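PDB 5Z06: Exo beta-1,2-glucooligosaccharide sophorohydrolase (non-reducing end) from Parabacteroides distasonis ATCC 8503, which hydrolyses linear beta-1,2-glucan and beta-1,2-glucooligosaccharides of four or more units, releasing sophorose from the non-reducing end. Local coordinates for residues Gln286-Val291 against Asn677-Leu682. Residues are numbered along the deposited sequence; the frame is centred on the assembly and turned at random.
Sequences QLLDMV and NYRTNL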
loop_
_atom_site.group_PDB
_atom_site.type_symbol
_atom_site.label_atom_id
_atom_site.label_comp_id
_atom_site.label_asym_id
_atom_site.label_seq_id
_atom_site.Cartn_x
_atom_site.Cartn_y
_atom_site.Cartn_z
ATOM N N GLN A 286 -23.903 3.891 2.710
ATOM C CA GLN A 286 -23.399 3.558 1.382
ATOM C C GLN A 286 -21.911 3.786 1.282
ATOM O O GLN A 286 -21.185 2.977 0.666
ATOM C CB GLN A 286 -24.164 4.341 0.303
ATOM C CG GLN A 286 -25.596 3.837 0.119
ATOM C CD GLN A 286 -26.431 4.725 -0.796
ATOM O OE1 GLN A 286 -26.592 5.911 -0.535
ATOM N NE2 GLN A 286 -26.977 4.142 -1.868
ATOM N N LEU A 287 -21.436 4.880 1.873
ATOM C CA LEU A 287 -19.995 5.126 1.902
ATOM C C LEU A 287 -19.225 4.032 2.640
ATOM O O LEU A 287 -18.213 3.572 2.161
ATOM C CB LEU A 287 -19.678 6.475 2.499
ATOM C CG LEU A 287 -20.046 7.679 1.636
ATOM C CD1 LEU A 287 -19.849 8.924 2.500
ATOM C CD2 LEU A 287 -19.238 7.749 0.352
ATOM N N LEU A 288 -19.731 3.612 3.793
ATOM C CA LEU A 288 -19.143 2.498 4.511
ATOM C C LEU A 288 -19.088 1.253 3.662
ATOM O O LEU A 288 -18.053 0.616 3.613
ATOM C CB LEU A 288 -19.904 2.214 5.807
ATOM C CG LEU A 288 -19.782 3.314 6.858
ATOM C CD1 LEU A 288 -20.756 3.056 7.997
ATOM C CD2 LEU A 288 -18.341 3.463 7.341
ATOM N N ASP A 289 -20.198 0.919 2.989
ATOM C CA ASP A 289 -20.257 -0.230 2.091
ATOM C C ASP A 289 -19.202 -0.172 1.027
ATOM O O ASP A 289 -18.573 -1.169 0.735
ATOM C CB ASP A 289 -21.615 -0.329 1.346
ATOM C CG ASP A 289 -22.771 -0.646 2.255
ATOM O OD1 ASP A 289 -22.566 -1.112 3.377
ATOM O OD2 ASP A 289 -23.915 -0.410 1.841
ATOM N N MET A 290 -19.089 0.986 0.393
ATOM C CA MET A 290 -18.156 1.191 -0.702
ATOM C C MET A 290 -16.721 1.063 -0.199
ATOM O O MET A 290 -15.909 0.394 -0.820
ATOM C CB MET A 290 -18.361 2.581 -1.306
ATOM C CG MET A 290 -17.337 2.992 -2.342
ATOM S SD MET A 290 -17.521 4.755 -2.626
ATOM C CE MET A 290 -16.506 5.467 -1.325
ATOM N N VAL A 291 -16.419 1.703 0.919
ATOM C CA VAL A 291 -15.063 1.660 1.451
ATOM C C VAL A 291 -14.696 0.230 1.838
ATOM O O VAL A 291 -13.622 -0.240 1.510
ATOM C CB VAL A 291 -14.878 2.630 2.617
ATOM C CG1 VAL A 291 -13.500 2.457 3.263
ATOM C CG2 VAL A 291 -15.022 4.058 2.112
ATOM N N ASN A 677 -16.595 -4.128 12.466
ATOM C CA ASN A 677 -16.735 -4.270 13.903
ATOM C C ASN A 677 -17.528 -3.122 14.468
ATOM O O ASN A 677 -18.312 -3.321 15.383
ATOM C CB ASN A 677 -15.373 -4.381 14.600
ATOM C CG ASN A 677 -14.777 -5.767 14.487
ATOM O OD1 ASN A 677 -15.493 -6.766 14.398
ATOM N ND2 ASN A 677 -13.461 -5.839 14.519
ATOM N N TYR A 678 -17.341 -1.933 13.921
ATOM C CA TYR A 678 -18.167 -0.795 14.310
ATOM C C TYR A 678 -19.624 -1.029 13.945
ATOM O O TYR A 678 -20.504 -0.661 14.695
ATOM C CB TYR A 678 -17.670 0.523 13.670
ATOM C CG TYR A 678 -18.707 1.608 13.635
ATOM C CD1 TYR A 678 -19.099 2.264 14.794
ATOM C CD2 TYR A 678 -19.301 1.962 12.449
ATOM C CE1 TYR A 678 -20.057 3.253 14.761
ATOM C CE2 TYR A 678 -20.262 2.943 12.396
ATOM C CZ TYR A 678 -20.629 3.595 13.547
ATOM O OH TYR A 678 -21.582 4.587 13.439
ATOM N N ARG A 679 -19.875 -1.637 12.802
ATOM C CA ARG A 679 -21.241 -1.739 12.292
ATOM C C ARG A 679 -22.027 -2.825 12.969
ATOM O O ARG A 679 -23.187 -2.624 13.307
ATOM C CB ARG A 679 -21.226 -1.956 10.796
ATOM C CG ARG A 679 -20.748 -0.754 10.005
ATOM C CD ARG A 679 -20.753 -1.071 8.536
ATOM N NE ARG A 679 -22.004 -0.673 7.901
ATOM C CZ ARG A 679 -22.242 -0.708 6.592
ATOM N NH1 ARG A 679 -21.332 -1.182 5.752
ATOM N NH2 ARG A 679 -23.407 -0.271 6.125
ATOM N N THR A 680 -21.397 -3.985 13.127
ATOM C CA THR A 680 -22.065 -5.183 13.613
ATOM C C THR A 680 -21.322 -5.951 14.694
ATOM O O THR A 680 -21.856 -6.923 15.194
ATOM C CB THR A 680 -22.267 -6.162 12.451
ATOM O OG1 THR A 680 -20.988 -6.479 11.878
ATOM C CG2 THR A 680 -23.232 -5.561 11.379
ATOM N N ASN A 681 -20.108 -5.540 15.051
ATOM C CA ASN A 681 -19.238 -6.349 15.911
ATOM C C ASN A 681 -18.898 -7.734 15.322
ATOM O O ASN A 681 -18.497 -8.625 16.075
ATOM C CB ASN A 681 -19.848 -6.565 17.320
ATOM C CG ASN A 681 -20.004 -5.277 18.117
ATOM O OD1 ASN A 681 -19.258 -4.313 17.952
ATOM N ND2 ASN A 681 -20.955 -5.286 19.015
ATOM N N LEU A 682 -19.011 -7.905 14.004
ATOM C CA LEU A 682 -18.981 -9.238 13.400
ATOM C C LEU A 682 -17.710 -10.029 13.726
ATOM O O LEU A 682 -17.781 -11.127 14.275
ATOM C CB LEU A 682 -19.112 -9.147 11.891
ATOM C CG LEU A 682 -19.010 -10.470 11.151
ATOM C CD1 LEU A 682 -20.220 -11.353 11.467
ATOM C CD2 LEU A 682 -18.886 -10.198 9.663
#
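R679 and D289 form an end-on salt bridge between two helices of the helical domain, consistent with the (alpha/alpha)6 barrel of the six-hairpin clan: helix 284-297, which follows the beta-rich N-terminal part, and helix 665-680 near the C-terminus. The backbones stay well apart, 9.1 Å between CA of L288 and CA of R679, and the long arginine spans the gap.

As to charge, both terminal nitrogens of R679 converge on one oxygen. NH1 of R679 lies 2.7 Å from D289 OD1 and approaches nearly along the C-O axis. The N-H...O angle there is 154°. NH2 of R679 reaches D289 OD1 at 3.0 Å from above the carboxylate plane. This second bond is more bent, at 135°. E285 and Q292 give NH2 and NH1, respectively, a second partner each, which fixes the rotation of the guanidinium; the carboxylates of D289 and E285 probably offset the nearby charge of R339. A leucine in place of R679 would probably leave these two carboxylates without the counter-charge they share.

In van der Waals contact, L288 lays CB over one guanidinium face, toward its rim, 3.7 Å from R679 NH1. The bend at chi3 of R679 (93°) turns its NE beside L288 CD1, 3.9 Å away. The apolar pair is made by that same methyl, L288 CD1, which meets the ring edge of Y678 at CE2, 4.4 Å off.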